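Local coordinates for RNA-dependent RNA Polymerase (Bombyx mori cytoplasmic polyhedrosis virus, PDB 6TZ0), which catalyses RNA-templated RNA synthesis inside the viral particle, transcribing the double-stranded genome into plus strands and probably also copying these into minus strands, at residues A151-L156 with T163-R168. Sequence-based numbering, arbitrary orientation.
Sequences AVIASL and TNYPLR
Val152 O, one turn before Leu156, whose CB lies against Tyr165, accepts two bonds: from Leu156 N at 3.0 Å and from Ser155 OG at 2.6 Å, both from the same face of its carbonyl plane, with the hydroxyl tilted 29° out of it. Two consecutive helices linked by a short loop pack together here in the N-terminal part of the polymerase: 145-160, which also carries the ATP-binding Arg147, and 166-175. Tyr165, just ahead of the second helix, reaches back to the first: with chi1 at 56°, CG tucks in over its own backbone, and the phenol extends to cross Leu156 at a slant, CZ lying 3.6 Å from Leu156 CB. Leu156 CD1 meets Leu167 CD2 at 3.7 Å, the two side chains running roughly at right angles. Beyond, Phe43 and Leu44 of helix 37-44 pack on Ile153, while Ile217 and Met218 of helix 206-218 touch Leu156. Asp157, next after Leu156, serves both polar ends: OD1 is hydrogen-bonded to Tyr165 OH and OD2 forms a salt bridge with Arg168 NH1, which should restrain both groups. Arg168 CG lies over one face of the Tyr165 ring, 3.7 Å above the plane and toward the rim. Bends at chi2 and chi3 then turn the guanidinium toward helix 145-160, where Ile153 CG2 sits over one of its faces, 3.6 Å from Arg168 CZ.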
ATOM      1  N   ALA A 151      -6.779  30.607  16.604  1.00 43.21           N
ATOM      2  CA  ALA A 151      -8.026  30.397  15.870  1.00 43.21           C
ATOM      3  C   ALA A 151      -9.065  29.680  16.723  1.00 43.21           C
ATOM      4  O   ALA A 151     -10.239  30.081  16.741  1.00 43.21           O
ATOM      5  CB  ALA A 151      -7.753  29.618  14.587  1.00 43.21           C
ATOM      6  N   VAL A 152      -8.640  28.650  17.464  1.00 42.29           N
ATOM      7  CA  VAL A 152      -9.564  27.910  18.328  1.00 42.29           C
ATOM      8  C   VAL A 152     -10.097  28.800  19.452  1.00 42.29           C
ATOM      9  O   VAL A 152     -11.310  28.843  19.714  1.00 42.29           O
ATOM     10  CB  VAL A 152      -8.883  26.647  18.885  1.00 42.29           C
ATOM     11  CG1 VAL A 152      -9.780  25.942  19.872  1.00 42.29           C
ATOM     12  CG2 VAL A 152      -8.547  25.707  17.768  1.00 42.29           C
ATOM     13  N   ILE A 153      -9.204  29.552  20.103  1.00 42.61           N
ATOM     14  CA  ILE A 153      -9.607  30.402  21.224  1.00 42.61           C
ATOM     15  C   ILE A 153     -10.476  31.567  20.748  1.00 42.61           C
ATOM     16  O   ILE A 153     -11.451  31.938  21.415  1.00 42.61           O
ATOM     17  CB  ILE A 153      -8.355  30.871  21.993  1.00 42.61           C
ATOM     18  CG1 ILE A 153      -7.652  29.677  22.641  1.00 42.61           C
ATOM     19  CG2 ILE A 153      -8.683  31.896  23.043  1.00 42.61           C
ATOM     20  CD1 ILE A 153      -8.494  28.930  23.633  1.00 42.61           C
ATOM     21  N   ALA A 154     -10.182  32.115  19.562  1.00 43.38           N
ATOM     22  CA  ALA A 154     -11.000  33.182  18.990  1.00 43.38           C
ATOM     23  C   ALA A 154     -12.404  32.701  18.654  1.00 43.38           C
ATOM     24  O   ALA A 154     -13.387  33.415  18.901  1.00 43.38           O
ATOM     25  CB  ALA A 154     -10.329  33.729  17.737  1.00 43.38           C
ATOM     26  N   SER A 155     -12.512  31.487  18.101  1.00 43.07           N
ATOM     27  CA  SER A 155     -13.824  30.927  17.794  1.00 43.07           C
ATOM     28  C   SER A 155     -14.638  30.688  19.058  1.00 43.07           C
ATOM     29  O   SER A 155     -15.836  31.001  19.097  1.00 43.07           O
ATOM     30  CB  SER A 155     -13.665  29.629  17.013  1.00 43.07           C
ATOM     31  OG  SER A 155     -13.083  28.643  17.837  1.00 43.07           O
ATOM     32  N   LEU A 156     -13.997  30.159  20.108  1.00 41.72           N
ATOM     33  CA  LEU A 156     -14.693  29.942  21.377  1.00 41.72           C
ATOM     34  C   LEU A 156     -15.136  31.255  22.015  1.00 41.72           C
ATOM     35  O   LEU A 156     -16.231  31.330  22.592  1.00 41.72           O
ATOM     36  CB  LEU A 156     -13.795  29.162  22.329  1.00 41.72           C
ATOM     37  CG  LEU A 156     -13.541  27.679  22.112  1.00 41.72           C
ATOM     38  CD1 LEU A 156     -12.300  27.282  22.839  1.00 41.72           C
ATOM     39  CD2 LEU A 156     -14.694  26.912  22.694  1.00 41.72           C
ATOM     40  N   THR A 163     -15.060  35.293  28.213  1.00 48.41           N
ATOM     41  CA  THR A 163     -13.707  34.772  28.213  1.00 48.41           C
ATOM     42  C   THR A 163     -13.418  33.853  29.396  1.00 48.41           C
ATOM     43  O   THR A 163     -12.293  33.364  29.516  1.00 48.41           O
ATOM     44  CB  THR A 163     -12.714  35.937  28.177  1.00 48.41           C
ATOM     45  OG1 THR A 163     -11.390  35.436  27.982  1.00 48.41           O
ATOM     46  CG2 THR A 163     -12.769  36.735  29.467  1.00 48.41           C
ATOM     47  N   ASN A 164     -14.398  33.591  30.259  1.00 47.24           N
ATOM     48  CA  ASN A 164     -14.203  32.735  31.423  1.00 47.24           C
ATOM     49  C   ASN A 164     -14.755  31.337  31.154  1.00 47.24           C
ATOM     50  O   ASN A 164     -15.859  30.997  31.588  1.00 47.24           O
ATOM     51  CB  ASN A 164     -14.814  33.362  32.681  1.00 47.24           C
ATOM     52  CG  ASN A 164     -16.218  33.883  32.465  1.00 47.24           C
ATOM     53  OD1 ASN A 164     -16.784  33.745  31.382  1.00 47.24           O
ATOM     54  ND2 ASN A 164     -16.790  34.482  33.501  1.00 47.24           N
ATOM     55  N   TYR A 165     -13.966  30.531  30.454  1.00 41.79           N
ATOM     56  CA  TYR A 165     -14.216  29.108  30.282  1.00 41.79           C
ATOM     57  C   TYR A 165     -12.897  28.380  30.528  1.00 41.79           C
ATOM     58  O   TYR A 165     -11.825  28.967  30.342  1.00 41.79           O
ATOM     59  CB  TYR A 165     -14.808  28.807  28.887  1.00 41.79           C
ATOM     60  CG  TYR A 165     -14.012  29.288  27.706  1.00 41.79           C
ATOM     61  CD1 TYR A 165     -13.031  28.495  27.131  1.00 41.79           C
ATOM     62  CD2 TYR A 165     -14.262  30.528  27.149  1.00 41.79           C
ATOM     63  CE1 TYR A 165     -12.313  28.937  26.054  1.00 41.79           C
ATOM     64  CE2 TYR A 165     -13.551  30.974  26.077  1.00 41.79           C
ATOM     65  CZ  TYR A 165     -12.577  30.177  25.530  1.00 41.79           C
ATOM     66  OH  TYR A 165     -11.855  30.629  24.458  1.00 41.79           O
ATOM     67  N   PRO A 166     -12.941  27.117  31.000  1.00 40.43           N
ATOM     68  CA  PRO A 166     -11.726  26.504  31.587  1.00 40.43           C
ATOM     69  C   PRO A 166     -10.553  26.279  30.646  1.00 40.43           C
ATOM     70  O   PRO A 166      -9.422  26.073  31.118  1.00 40.43           O
ATOM     71  CB  PRO A 166     -12.249  25.166  32.114  1.00 40.43           C
ATOM     72  CG  PRO A 166     -13.669  25.375  32.333  1.00 40.43           C
ATOM     73  CD  PRO A 166     -14.129  26.286  31.274  1.00 40.43           C
ATOM     74  N   LEU A 167     -10.777  26.311  29.334  1.00 40.93           N
ATOM     75  CA  LEU A 167      -9.677  26.057  28.413  1.00 40.93           C
ATOM     76  C   LEU A 167      -8.704  27.231  28.392  1.00 40.93           C
ATOM     77  O   LEU A 167      -7.511  27.048  28.126  1.00 40.93           O
ATOM     78  CB  LEU A 167     -10.223  25.749  27.018  1.00 40.93           C
ATOM     79  CG  LEU A 167      -9.228  25.217  25.979  1.00 40.93           C
ATOM     80  CD1 LEU A 167      -8.650  23.887  26.426  1.00 40.93           C
ATOM     81  CD2 LEU A 167      -9.867  25.075  24.616  1.00 40.93           C
ATOM     82  N   ARG A 168      -9.178  28.434  28.739  1.00 43.63           N
ATOM     83  CA  ARG A 168      -8.275  29.569  28.899  1.00 43.63           C
ATOM     84  C   ARG A 168      -7.335  29.370  30.080  1.00 43.63           C
ATOM     85  O   ARG A 168      -6.141  29.683  29.991  1.00 43.63           O
ATOM     86  CB  ARG A 168      -9.061  30.868  29.083  1.00 43.63           C
ATOM     87  CG  ARG A 168      -9.981  31.216  27.947  1.00 43.63           C
ATOM     88  CD  ARG A 168      -9.224  31.364  26.655  1.00 43.63           C
ATOM     89  NE  ARG A 168      -8.272  32.466  26.633  1.00 43.63           N
ATOM     90  CZ  ARG A 168      -8.556  33.693  26.213  1.00 43.63           C
ATOM     91  NH1 ARG A 168      -9.772  33.982  25.780  1.00 43.63           N
ATOM     92  NH2 ARG A 168      -7.621  34.628  26.218  1.00 43.63           N
TER